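Local coordinates for protein binary enterotoxin of Clostridium perfringens component a (Clostridium perfringens, PDB 5WTZ) that binds NAD+ and, as the enzymatic component of an iota-like binary enterotoxin, probably ADP-ribosylates actin, at residues 14-19 / 144-149; 105-110 / 123-128; 115-120 / 200-205; 212-217 / 291-296. One frame throughout, in Å; residues are numbered along the deposited sequence.

Contact 1 of 4, residues 14-19 / 144-149; sequences KDKNSA and TMTEPD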
loop_
_atom_site.group_PDB
_atom_site.type_symbol
_atom_site.label_atom_id
_atom_site.label_comp_id
_atom_site.label_asym_id
_atom_site.label_seq_id
_atom_site.Cartn_x
_atom_site.Cartn_y
_atom_site.Cartn_z
ATOM N N LYS A 14 26.760 -8.924 11.139
ATOM C CA LYS A 14 27.867 -8.003 10.865
ATOM C C LYS A 14 28.961 -8.654 10.018
ATOM O O LYS A 14 29.959 -8.017 9.653
ATOM C CB LYS A 14 28.448 -7.485 12.177
ATOM C CG LYS A 14 27.437 -6.717 13.011
ATOM C CD LYS A 14 28.104 -6.005 14.167
ATOM C CE LYS A 14 27.181 -4.961 14.775
ATOM N NZ LYS A 14 27.766 -4.389 16.018
ATOM N N ASP A 15 28.749 -9.925 9.697
ATOM C CA ASP A 15 29.657 -10.683 8.851
ATOM C C ASP A 15 29.492 -10.285 7.417
ATOM O O ASP A 15 28.869 -10.997 6.627
ATOM C CB ASP A 15 29.416 -12.187 8.953
ATOM C CG ASP A 15 30.500 -13.000 8.250
ATOM O OD1 ASP A 15 31.287 -12.435 7.449
ATOM O OD2 ASP A 15 30.554 -14.220 8.491
ATOM N N LYS A 16 30.067 -9.172 7.036
ATOM C CA LYS A 16 29.838 -8.800 5.675
ATOM C C LYS A 16 30.841 -9.451 4.732
ATOM O O LYS A 16 30.611 -9.506 3.526
ATOM C CB LYS A 16 29.815 -7.296 5.577
ATOM C CG LYS A 16 29.641 -6.791 4.210
ATOM C CD LYS A 16 30.672 -5.735 4.158
ATOM C CE LYS A 16 31.574 -5.867 2.983
ATOM N NZ LYS A 16 32.399 -4.636 2.933
ATOM N N ASN A 17 31.919 -10.005 5.276
ATOM C CA ASN A 17 32.805 -10.832 4.465
ATOM C C ASN A 17 32.069 -12.018 3.840
ATOM O O ASN A 17 32.007 -12.155 2.615
ATOM C CB ASN A 17 33.979 -11.342 5.295
ATOM C CG ASN A 17 34.933 -12.207 4.480
ATOM O OD1 ASN A 17 35.003 -13.324 3.944
ATOM N ND2 ASN A 17 35.872 -11.556 3.805
ATOM N N SER A 18 31.516 -12.873 4.689
ATOM C CA SER A 18 30.766 -14.037 4.216
ATOM C C SER A 18 29.565 -13.612 3.380
ATOM O O SER A 18 29.205 -14.286 2.408
ATOM C CB SER A 18 30.284 -14.882 5.387
ATOM O OG SER A 18 29.181 -14.244 6.003
ATOM N N ALA A 19 28.947 -12.497 3.774
ATOM C CA ALA A 19 27.794 -11.962 3.065
ATOM C C ALA A 19 28.148 -11.644 1.613
ATOM O O ALA A 19 27.412 -12.017 0.699
ATOM C CB ALA A 19 27.246 -10.710 3.777
ATOM N N THR A 144 20.465 -3.775 2.513
ATOM C CA THR A 144 21.812 -4.269 2.788
ATOM C C THR A 144 21.776 -5.523 3.671
ATOM O O THR A 144 20.780 -5.793 4.348
ATOM C CB THR A 144 22.679 -3.180 3.444
ATOM O OG1 THR A 144 22.168 -2.863 4.741
ATOM C CG2 THR A 144 22.657 -1.930 2.602
ATOM N N MET A 145 22.867 -6.287 3.657
ATOM C CA MET A 145 22.905 -7.606 4.294
ATOM C C MET A 145 23.288 -7.587 5.765
ATOM O O MET A 145 23.118 -8.584 6.465
ATOM C CB MET A 145 23.887 -8.513 3.557
ATOM C CG MET A 145 23.540 -8.708 2.107
ATOM S SD MET A 145 24.753 -9.681 1.207
ATOM C CE MET A 145 24.303 -9.145 -0.453
ATOM N N THR A 146 23.831 -6.469 6.226
ATOM C CA THR A 146 24.378 -6.404 7.574
ATOM C C THR A 146 23.987 -5.109 8.264
ATOM O O THR A 146 23.645 -4.128 7.608
ATOM C CB THR A 146 25.926 -6.523 7.572
ATOM O OG1 THR A 146 26.484 -5.597 6.633
ATOM C CG2 THR A 146 26.363 -7.933 7.208
ATOM N N GLU A 147 24.025 -5.125 9.592
ATOM C CA GLU A 147 23.751 -3.939 10.384
ATOM C C GLU A 147 24.678 -2.820 9.963
ATOM O O GLU A 147 25.884 -3.017 9.896
ATOM C CB GLU A 147 23.918 -4.233 11.874
ATOM C CG GLU A 147 23.593 -3.052 12.769
ATOM C CD GLU A 147 23.941 -3.318 14.216
ATOM O OE1 GLU A 147 23.371 -4.267 14.794
ATOM O OE2 GLU A 147 24.793 -2.585 14.772
ATOM N N PRO A 148 24.117 -1.643 9.662
ATOM C CA PRO A 148 24.979 -0.551 9.196
ATOM C C PRO A 148 26.066 -0.216 10.206
ATOM O O PRO A 148 25.879 -0.429 11.410
ATOM C CB PRO A 148 24.009 0.611 9.029
ATOM C CG PRO A 148 22.682 -0.053 8.765
ATOM C CD PRO A 148 22.690 -1.285 9.619
ATOM N N ASP A 149 27.196 0.273 9.706
ATOM C CA ASP A 149 28.361 0.560 10.536
ATOM C C ASP A 149 28.648 2.048 10.514
ATOM O O ASP A 149 29.729 2.497 10.920
ATOM C CB ASP A 149 29.580 -0.222 10.042
ATOM C CG ASP A 149 30.706 -0.243 11.055
ATOM O OD1 ASP A 149 30.445 0.077 12.233
ATOM O OD2 ASP A 149 31.849 -0.574 10.676
#
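Lys14 runs alongside Glu147, and the two side chains point the same way. The contact sets the capped start of helix 16-31 against the loop that follows strand 141-144, in the N-terminal of the two ADP-ribosyltransferase-like units. Lys14 stays extended beyond CG, which carries its CE to 3.4 Å from Glu147 OE2. The charged end is less close, with Lys14 NZ 3.7 Å from Glu147 OE2, a long salt bridge. The aliphatic part of the lysine therefore touches the carboxylate more closely than its ammonium does.

Asp15 is the centre of an inverse gamma turn and the N-cap of the helix. Its carboxylate turns forward, over the first helical turn, and not to the other segment. OD1 of Asp15 accepts from Ser18 N at 2.8 Å, and the donor comes from above the carboxylate plane. This bond serves an N-H of the first helical turn.

Lys16 crosses Thr146 at about a right angle. Thr146 CG2 touches the backbone of the turn, 3.9 Å from Lys16 CB and equally far from the carbonyl carbon of Lys14. Thr146 chi1 (50°) puts OG1 between the backbone N and the carbonyl carbon and directs CG2 at residues 14-16. The amine of Lys16 bends away from this apolar touch and bonds to Asn177.

Ala19 faces Met145, whose side chain also packs on Trp22 and Ala23 of the same helix. No hydrogen bond crosses between the two segments. The last touch is at sulfur: Met145 SD lies 3.7 Å from Ala19 CB and 3.6 Å from Ala19 O.

Contact 2 of 4, residues 105-110 / 123-128; sequences FNQNLE and INNFAK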
loop_
_atom_site.group_PDB
_atom_site.type_symbol
_atom_site.label_atom_id
_atom_site.label_comp_id
_atom_site.label_asym_id
_atom_site.label_seq_id
_atom_site.Cartn_x
_atom_site.Cartn_y
_atom_site.Cartn_z
ATOM N N PHE A 105 4.639 8.413 10.688
ATOM C CA PHE A 105 4.886 8.962 12.013
ATOM C C PHE A 105 5.505 10.347 11.846
ATOM O O PHE A 105 6.533 10.487 11.182
ATOM C CB PHE A 105 5.811 8.039 12.808
ATOM C CG PHE A 105 5.858 8.329 14.284
ATOM C CD1 PHE A 105 4.736 8.134 15.083
ATOM C CD2 PHE A 105 7.043 8.755 14.886
ATOM C CE1 PHE A 105 4.790 8.393 16.460
ATOM C CE2 PHE A 105 7.098 9.001 16.245
ATOM C CZ PHE A 105 5.970 8.822 17.032
ATOM N N ASN A 106 4.885 11.372 12.428
ATOM C CA ASN A 106 5.375 12.739 12.225
ATOM C C ASN A 106 6.102 13.336 13.437
ATOM O O ASN A 106 6.675 14.419 13.338
ATOM C CB ASN A 106 4.222 13.670 11.798
ATOM C CG ASN A 106 2.907 13.367 12.512
ATOM O OD1 ASN A 106 2.894 12.956 13.673
ATOM N ND2 ASN A 106 1.787 13.589 11.815
ATOM N N GLN A 107 6.103 12.622 14.561
ATOM C CA GLN A 107 6.786 13.081 15.765
ATOM C C GLN A 107 8.279 12.788 15.707
ATOM O O GLN A 107 8.701 11.735 15.221
ATOM C CB GLN A 107 6.183 12.428 17.013
ATOM C CG GLN A 107 6.821 12.901 18.319
ATOM C CD GLN A 107 6.041 12.467 19.547
ATOM O OE1 GLN A 107 5.224 11.554 19.474
ATOM N NE2 GLN A 107 6.281 13.129 20.674
ATOM N N ASN A 108 9.078 13.715 16.226
ATOM C CA ASN A 108 10.517 13.539 16.269
ATOM C C ASN A 108 10.921 12.494 17.305
ATOM O O ASN A 108 10.508 12.572 18.461
ATOM C CB ASN A 108 11.197 14.874 16.575
ATOM C CG ASN A 108 12.595 14.963 15.997
ATOM O OD1 ASN A 108 13.426 14.075 16.197
ATOM N ND2 ASN A 108 12.858 16.036 15.258
ATOM N N LEU A 109 11.731 11.521 16.895
ATOM C CA LEU A 109 12.181 10.473 17.817
ATOM C C LEU A 109 13.415 10.886 18.608
ATOM O O LEU A 109 13.716 10.313 19.660
ATOM C CB LEU A 109 12.460 9.180 17.053
ATOM C CG LEU A 109 11.216 8.380 16.693
ATOM C CD1 LEU A 109 11.540 7.316 15.655
ATOM C CD2 LEU A 109 10.635 7.763 17.967
ATOM N N GLU A 110 14.131 11.884 18.104
ATOM C CA GLU A 110 15.311 12.384 18.785
ATOM C C GLU A 110 14.884 13.181 20.008
ATOM O O GLU A 110 14.031 14.060 19.911
ATOM C CB GLU A 110 16.155 13.250 17.842
ATOM C CG GLU A 110 17.540 12.687 17.579
ATOM C CD GLU A 110 18.204 13.276 16.346
ATOM O OE1 GLU A 110 18.149 14.512 16.169
ATOM O OE2 GLU A 110 18.786 12.500 15.557
ATOM N N ILE A 123 8.984 7.477 21.368
ATOM C CA ILE A 123 9.042 6.077 20.963
ATOM C C ILE A 123 7.832 5.280 21.481
ATOM O O ILE A 123 7.448 4.285 20.868
ATOM C CB ILE A 123 10.371 5.409 21.405
ATOM C CG1 ILE A 123 10.595 4.125 20.596
ATOM C CG2 ILE A 123 10.403 5.164 22.911
ATOM C CD1 ILE A 123 11.997 3.606 20.627
ATOM N N ASN A 124 7.209 5.715 22.576
ATOM C CA ASN A 124 5.988 5.048 23.024
ATOM C C ASN A 124 4.847 5.316 22.060
ATOM O O ASN A 124 4.043 4.437 21.787
ATOM C CB ASN A 124 5.595 5.482 24.433
ATOM C CG ASN A 124 6.285 4.665 25.499
ATOM O OD1 ASN A 124 6.631 3.503 25.278
ATOM N ND2 ASN A 124 6.517 5.273 26.653
ATOM N N ASN A 125 4.779 6.534 21.540
ATOM C CA ASN A 125 3.782 6.847 20.532
ATOM C C ASN A 125 4.060 6.072 19.251
ATOM O O ASN A 125 3.137 5.626 18.564
ATOM C CB ASN A 125 3.742 8.355 20.258
ATOM C CG ASN A 125 3.149 9.143 21.419
ATOM O OD1 ASN A 125 2.369 8.614 22.209
ATOM N ND2 ASN A 125 3.500 10.412 21.510
ATOM N N PHE A 126 5.339 5.902 18.946
ATOM C CA PHE A 126 5.770 5.177 17.756
ATOM C C PHE A 126 5.353 3.717 17.871
ATOM O O PHE A 126 4.871 3.134 16.904
ATOM C CB PHE A 126 7.285 5.310 17.569
ATOM C CG PHE A 126 7.818 4.712 16.285
ATOM C CD1 PHE A 126 7.435 5.206 15.046
ATOM C CD2 PHE A 126 8.759 3.688 16.331
ATOM C CE1 PHE A 126 7.957 4.660 13.860
ATOM C CE2 PHE A 126 9.273 3.127 15.160
ATOM C CZ PHE A 126 8.891 3.631 13.922
ATOM N N ALA A 127 5.507 3.143 19.059
ATOM C CA ALA A 127 5.059 1.771 19.317
ATOM C C ALA A 127 3.584 1.574 18.963
ATOM O O ALA A 127 3.213 0.573 18.351
ATOM C CB ALA A 127 5.309 1.394 20.772
ATOM N N LYS A 128 2.741 2.534 19.335
ATOM C CA LYS A 128 1.329 2.417 19.046
ATOM C C LYS A 128 1.088 2.570 17.542
ATOM O O LYS A 128 0.330 1.790 16.941
ATOM C CB LYS A 128 0.531 3.458 19.838
ATOM C CG LYS A 128 0.529 3.211 21.340
ATOM C CD LYS A 128 -0.264 4.277 22.093
ATOM C CE LYS A 128 -0.253 4.029 23.604
ATOM N NZ LYS A 128 -0.924 2.748 23.985
#
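Asn125 ND2 donates to Gln107 OE1 at 2.9 Å, and the bond is almost straight. The donor meets a lone pair of OE1 in the carbonyl plane. The two amide planes are 31° apart. Gln107 reaches across with its chain extended, its CG anti to the backbone N (chi1 -178°).

Next to this bond two rings meet. Phe126 turns its edge to the face of Phe105 in a T-shaped stack, with centroids 5.1 Å apart and planes at 65°. The closest carbons are Phe126 CD1 and Phe105 CD2, 3.6 Å apart. The CB of Phe126 adds a CH-pi contact over the same ring, 4.0 Å from the Phe105 centroid. Backbone N of Gln107 lies over the opposite face.

Further along, Leu109 CD2 rests 3.8 Å from Ile123 CA and also touches Phe126 CB. Leu193 and Ala204, on strands of the N-terminal sheet, continue this apolar layer. The contact thus folds the loop after strand 92-98 back onto helix 120-130. Its chemistry is divided: one directional amide bond at the more accessible side, and aromatic and aliphatic packing centred on the buried Phe105, Leu109 and Phe126.

Contact 3 of 4, residues 115-120 / 200-205; sequences SNIIDE and GKQYAK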
loop_
_atom_site.group_PDB
_atom_site.type_symbol
_atom_site.label_atom_id
_atom_site.label_comp_id
_atom_site.label_asym_id
_atom_site.label_seq_id
_atom_site.Cartn_x
_atom_site.Cartn_y
_atom_site.Cartn_z
ATOM N N SER A 115 20.831 14.569 21.152
ATOM C CA SER A 115 20.513 14.029 19.834
ATOM C C SER A 115 20.945 12.569 19.687
ATOM O O SER A 115 20.516 11.897 18.760
ATOM C CB SER A 115 21.165 14.876 18.740
ATOM O OG SER A 115 22.584 14.845 18.853
ATOM N N ASN A 116 21.805 12.090 20.585
ATOM C CA ASN A 116 22.221 10.691 20.558
ATOM C C ASN A 116 21.180 9.769 21.193
ATOM O O ASN A 116 21.318 8.542 21.148
ATOM C CB ASN A 116 23.561 10.507 21.268
ATOM C CG ASN A 116 24.746 10.666 20.332
ATOM O OD1 ASN A 116 24.644 10.402 19.136
ATOM N ND2 ASN A 116 25.879 11.103 20.877
ATOM N N ILE A 117 20.134 10.361 21.764
ATOM C CA ILE A 117 19.211 9.619 22.631
ATOM C C ILE A 117 17.762 9.731 22.183
ATOM O O ILE A 117 17.267 10.822 21.911
ATOM C CB ILE A 117 19.359 10.103 24.102
ATOM C CG1 ILE A 117 20.749 9.727 24.626
ATOM C CG2 ILE A 117 18.294 9.510 25.003
ATOM C CD1 ILE A 117 20.965 9.994 26.098
ATOM N N ILE A 118 17.089 8.587 22.094
ATOM C CA ILE A 118 15.700 8.537 21.650
ATOM C C ILE A 118 14.766 9.028 22.753
ATOM O O ILE A 118 14.932 8.679 23.921
ATOM C CB ILE A 118 15.288 7.101 21.217
ATOM C CG1 ILE A 118 15.937 6.724 19.885
ATOM C CG2 ILE A 118 13.787 6.979 21.080
ATOM C CD1 ILE A 118 15.641 7.690 18.759
ATOM N N ASP A 119 13.778 9.830 22.371
ATOM C CA ASP A 119 12.787 10.358 23.304
ATOM C C ASP A 119 11.773 9.290 23.739
ATOM O O ASP A 119 11.156 8.632 22.898
ATOM C CB ASP A 119 12.069 11.547 22.663
ATOM C CG ASP A 119 11.106 12.223 23.606
ATOM O OD1 ASP A 119 11.549 13.112 24.359
ATOM O OD2 ASP A 119 9.909 11.875 23.585
ATOM N N GLU A 120 11.592 9.134 25.049
ATOM C CA GLU A 120 10.771 8.055 25.593
ATOM C C GLU A 120 9.303 8.160 25.191
ATOM O O GLU A 120 8.696 7.170 24.800
ATOM C CB GLU A 120 10.873 8.006 27.125
ATOM C CG GLU A 120 9.835 7.075 27.762
ATOM C CD GLU A 120 10.202 6.616 29.168
ATOM O OE1 GLU A 120 11.388 6.295 29.409
ATOM O OE2 GLU A 120 9.295 6.564 30.029
ATOM N N GLY A 200 27.460 5.131 19.015
ATOM C CA GLY A 200 27.185 6.075 20.087
ATOM C C GLY A 200 25.819 6.728 20.012
ATOM O O GLY A 200 25.439 7.494 20.898
ATOM N N LYS A 201 25.079 6.420 18.952
ATOM C CA LYS A 201 23.787 7.047 18.700
ATOM C C LYS A 201 22.637 6.047 18.759
ATOM O O LYS A 201 22.736 4.928 18.246
ATOM C CB LYS A 201 23.805 7.745 17.337
ATOM C CG LYS A 201 22.499 8.379 16.913
ATOM C CD LYS A 201 22.715 9.141 15.607
ATOM C CE LYS A 201 21.427 9.704 15.055
ATOM N NZ LYS A 201 20.741 10.573 16.050
ATOM N N GLN A 202 21.541 6.459 19.379
ATOM C CA GLN A 202 20.368 5.597 19.478
ATOM C C GLN A 202 19.444 5.708 18.270
ATOM O O GLN A 202 19.155 6.801 17.785
ATOM C CB GLN A 202 19.580 5.910 20.750
ATOM C CG GLN A 202 20.298 5.493 22.020
ATOM C CD GLN A 202 19.458 5.696 23.271
ATOM O OE1 GLN A 202 18.328 6.187 23.202
ATOM N NE2 GLN A 202 20.015 5.325 24.425
ATOM N N TYR A 203 18.970 4.559 17.809
ATOM C CA TYR A 203 18.000 4.496 16.738
ATOM C C TYR A 203 16.841 3.632 17.195
ATOM O O TYR A 203 17.022 2.729 18.008
ATOM C CB TYR A 203 18.619 3.916 15.464
ATOM C CG TYR A 203 19.777 4.705 14.895
ATOM C CD1 TYR A 203 21.077 4.521 15.375
ATOM C CD2 TYR A 203 19.578 5.626 13.865
ATOM C CE1 TYR A 203 22.152 5.240 14.848
ATOM C CE2 TYR A 203 20.644 6.349 13.338
ATOM C CZ TYR A 203 21.927 6.151 13.832
ATOM O OH TYR A 203 22.991 6.859 13.314
ATOM N N ALA A 204 15.651 3.902 16.672
ATOM C CA ALA A 204 14.516 3.021 16.892
ATOM C C ALA A 204 14.631 1.821 15.952
ATOM O O ALA A 204 14.546 1.974 14.729
ATOM C CB ALA A 204 13.202 3.767 16.669
ATOM N N LYS A 205 14.860 0.639 16.516
ATOM C CA LYS A 205 14.982 -0.565 15.710
ATOM C C LYS A 205 13.626 -1.263 15.560
ATOM O O LYS A 205 13.058 -1.786 16.523
ATOM C CB LYS A 205 16.011 -1.508 16.318
ATOM C CG LYS A 205 16.244 -2.784 15.539
ATOM C CD LYS A 205 17.137 -3.710 16.329
ATOM C CE LYS A 205 17.045 -5.136 15.836
ATOM N NZ LYS A 205 17.807 -6.061 16.726
HETATM O O HOH W 1 16.556 6.110 25.207
#
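Gln202 OE1 takes two hydrogen bonds. The backbone N of Ile118 donates to Gln202 OE1 at 2.9 Å, from a position tilted 33° off the carbonyl plane. A water donates to the same Gln202 OE1 at 2.7 Å and also reaches Ile118 O, so the side-chain amide serves both polar atoms of one loop residue. The glutamine chain is extended beyond CG and lies beside Ile117, pointing the same way.

One backbone bond fixes the base of this side chain: Gln202 N donates to Asn116 O at 2.7 Å. Together the two direct bonds hold the loop to the strand through the backbone and side chain of a single residue.

On the other flank, Asn116 crosses Lys201, and Asn116 OD1 lies 3.3 Å from Lys201 CB. Lys201 NZ gives a weak bond to Ser115 O, 3.0 Å away. Its stronger partner is the carboxylate of Glu110, outside the two segments.

Ile118 supplies the apolar part. Its CG1 lies 3.8 Å from Gln202 CB, and the side chain goes on to meet Ile195 and Ile123. Strand 201-211 is the middle strand of the five-stranded mixed sheet of the N-terminal ADP-ribosyltransferase-like unit. The loop leading into helix 120-130 passes its start, with strand 187-198 alongside and the helix packed on Ala204.

Contact 4 of 4, residues 212-217 / 291-296; sequences KQLNFE and IPEDII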
loop_
_atom_site.group_PDB
_atom_site.type_symbol
_atom_site.label_atom_id
_atom_site.label_comp_id
_atom_site.label_asym_id
_atom_site.label_seq_id
_atom_site.Cartn_x
_atom_site.Cartn_y
_atom_site.Cartn_z
ATOM N N LYS A 212 3.211 -10.713 2.125
ATOM C CA LYS A 212 2.582 -10.406 0.856
ATOM C C LYS A 212 1.082 -10.339 1.044
ATOM O O LYS A 212 0.447 -11.339 1.376
ATOM C CB LYS A 212 2.942 -11.455 -0.200
ATOM C CG LYS A 212 2.577 -11.048 -1.617
ATOM C CD LYS A 212 3.048 -12.095 -2.607
ATOM C CE LYS A 212 3.824 -11.463 -3.744
ATOM N NZ LYS A 212 2.997 -10.462 -4.469
ATOM N N GLN A 213 0.523 -9.158 0.843
ATOM C CA GLN A 213 -0.912 -8.963 0.975
ATOM C C GLN A 213 -1.598 -9.229 -0.357
ATOM O O GLN A 213 -0.977 -9.090 -1.411
ATOM C CB GLN A 213 -1.224 -7.545 1.450
ATOM C CG GLN A 213 -0.607 -7.177 2.803
ATOM C CD GLN A 213 -1.231 -5.928 3.384
ATOM O OE1 GLN A 213 -2.213 -6.000 4.136
ATOM N NE2 GLN A 213 -0.672 -4.764 3.038
ATOM N N LEU A 214 -2.866 -9.623 -0.305
ATOM C CA LEU A 214 -3.659 -9.809 -1.527
ATOM C C LEU A 214 -4.041 -8.427 -2.052
ATOM O O LEU A 214 -4.806 -7.678 -1.428
ATOM C CB LEU A 214 -4.895 -10.669 -1.267
ATOM C CG LEU A 214 -5.780 -11.017 -2.475
ATOM C CD1 LEU A 214 -5.039 -11.857 -3.493
ATOM C CD2 LEU A 214 -7.056 -11.714 -2.036
ATOM N N ASN A 215 -3.463 -8.083 -3.192
ATOM C CA ASN A 215 -3.539 -6.734 -3.735
ATOM C C ASN A 215 -3.443 -6.848 -5.248
ATOM O O ASN A 215 -2.364 -7.074 -5.788
ATOM C CB ASN A 215 -2.415 -5.860 -3.166
ATOM C CG ASN A 215 -2.514 -4.411 -3.609
ATOM O OD1 ASN A 215 -3.347 -4.055 -4.459
ATOM N ND2 ASN A 215 -1.636 -3.566 -3.065
ATOM N N PHE A 216 -4.570 -6.722 -5.938
ATOM C CA PHE A 216 -4.588 -6.992 -7.374
ATOM C C PHE A 216 -3.925 -5.898 -8.214
ATOM O O PHE A 216 -3.469 -6.175 -9.322
ATOM C CB PHE A 216 -6.031 -7.219 -7.835
ATOM C CG PHE A 216 -6.664 -8.408 -7.188
ATOM C CD1 PHE A 216 -6.079 -9.659 -7.322
ATOM C CD2 PHE A 216 -7.818 -8.283 -6.438
ATOM C CE1 PHE A 216 -6.639 -10.765 -6.717
ATOM C CE2 PHE A 216 -8.384 -9.391 -5.827
ATOM C CZ PHE A 216 -7.790 -10.631 -5.970
ATOM N N GLU A 217 -3.844 -4.685 -7.663
ATOM C CA GLU A 217 -3.355 -3.491 -8.380
ATOM C C GLU A 217 -3.985 -3.388 -9.786
ATOM O O GLU A 217 -5.139 -2.961 -9.878
ATOM C CB GLU A 217 -1.809 -3.470 -8.419
ATOM C CG GLU A 217 -1.236 -3.295 -6.989
ATOM C CD GLU A 217 0.246 -2.955 -6.929
ATOM O OE1 GLU A 217 0.980 -3.272 -7.879
ATOM O OE2 GLU A 217 0.664 -2.372 -5.914
ATOM N N ILE A 291 -15.929 -10.698 4.164
ATOM C CA ILE A 291 -14.672 -10.789 3.416
ATOM C C ILE A 291 -13.840 -11.976 3.939
ATOM O O ILE A 291 -13.508 -12.033 5.119
ATOM C CB ILE A 291 -13.883 -9.465 3.527
ATOM C CG1 ILE A 291 -14.662 -8.326 2.867
ATOM C CG2 ILE A 291 -12.497 -9.584 2.893
ATOM C CD1 ILE A 291 -14.648 -8.347 1.348
ATOM N N PRO A 292 -13.547 -12.956 3.064
ATOM C CA PRO A 292 -12.970 -14.259 3.439
ATOM C C PRO A 292 -11.458 -14.261 3.728
ATOM O O PRO A 292 -10.972 -15.249 4.282
ATOM C CB PRO A 292 -13.262 -15.123 2.215
ATOM C CG PRO A 292 -13.199 -14.162 1.089
ATOM C CD PRO A 292 -13.836 -12.890 1.622
ATOM N N GLU A 293 -10.745 -13.206 3.328
ATOM C CA GLU A 293 -9.308 -13.051 3.573
ATOM C C GLU A 293 -8.952 -11.582 3.427
ATOM O O GLU A 293 -9.621 -10.855 2.671
ATOM C CB GLU A 293 -8.485 -13.879 2.591
ATOM C CG GLU A 293 -8.652 -13.425 1.138
ATOM C CD GLU A 293 -8.001 -14.379 0.158
ATOM O OE1 GLU A 293 -6.837 -14.761 0.390
ATOM O OE2 GLU A 293 -8.664 -14.766 -0.828
ATOM N N ASP A 294 -7.902 -11.152 4.127
ATOM C CA ASP A 294 -7.445 -9.767 4.067
ATOM C C ASP A 294 -7.200 -9.411 2.613
ATOM O O ASP A 294 -6.578 -10.185 1.869
ATOM C CB ASP A 294 -6.166 -9.542 4.885
ATOM C CG ASP A 294 -6.414 -9.516 6.400
ATOM O OD1 ASP A 294 -7.393 -10.132 6.884
ATOM O OD2 ASP A 294 -5.598 -8.892 7.109
ATOM N N ILE A 295 -7.707 -8.253 2.210
ATOM C CA ILE A 295 -7.555 -7.775 0.842
ATOM C C ILE A 295 -7.277 -6.265 0.871
ATOM O O ILE A 295 -7.705 -5.550 1.788
ATOM C CB ILE A 295 -8.811 -8.110 -0.030
ATOM C CG1 ILE A 295 -8.521 -7.897 -1.520
ATOM C CG2 ILE A 295 -10.063 -7.365 0.445
ATOM C CD1 ILE A 295 -9.585 -8.517 -2.458
ATOM N N ILE A 296 -6.504 -5.799 -0.098
ATOM C CA ILE A 296 -6.333 -4.371 -0.332
ATOM C C ILE A 296 -7.399 -3.892 -1.330
ATOM O O ILE A 296 -7.599 -4.511 -2.376
ATOM C CB ILE A 296 -4.921 -4.046 -0.878
ATOM C CG1 ILE A 296 -3.838 -4.425 0.153
ATOM C CG2 ILE A 296 -4.857 -2.579 -1.285
ATOM C CD1 ILE A 296 -4.108 -3.860 1.570
HETATM O O HOH W 2 -4.016 -9.977 2.090
HETATM O O HOH W 3 -6.829 -5.521 -4.736
#
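Ile296 lies against the amide of Asn215, its CG2 3.8 Å from CG of Asn215 and its CB 3.7 Å from the same atom. This is where the loop between strand 201-211 and helix 220-237 meets the start of strand 295-301, an outermost strand of the C-terminal sheet. One direct backbone bond joins the chains: Ile296 N donates to Leu214 O at 2.9 Å, nearly in line with the carbonyl. The touching parts run 65° apart.

A water bridges the backbones on each side of this bond. One accepts from Leu214 N and donates to Asp294 O. The other accepts from Phe216 N and donates to Ile296 O.

The side chains of Ile296 and Gln213 cross at about a right angle. CG1 of Ile296 lies anti to the carbonyl carbon (chi1 -63°) and the chain bends again at chi2, which brings CD1 of Ile296 to 3.8 Å from both OE1 and NE2 of Gln213. That amide is held by Asn134 and Ser187, while Asn215 OD1 accepts from Tyr298. Ile296 also touches Ile136 of strand 134-136 and Arg361 of strand 358-364, so it packs between the N-terminal and C-terminal sheets. Its side chain is about 13 Å from the bound NAD, so it does not touch the nucleotide.

Leu214 CD2 covers the carboxylate of Glu293, which bonds to Trp226. Beyond it, Ile295 CD1 ends 3.7 Å from Phe216 CE2.

Overall arrangement
Contact 1 brings the start of helix 16-31 against the loop after strand 141-144 and closes a long loop of chain. Contact 2 falls wholly within that span and folds a loop onto helix 120-130. Contact 3 begins inside the same span but ends on strand 201-211, so it crosses both. Contacts 2 and 3 also touch in space, where a probable hydrogen bond joins Leu109 O and Asp119 N; their centres are 11 Å apart. Contacts 1 and 2 hold loops to helices, and contact 3 ties the loop before helix 120-130 to the N-terminal sheet. Contact 4 follows in series. It joins the loop between strand 201-211 and helix 220-237 to the first strand of the C-terminal sheet, about 34 Å from contact 1 between centres.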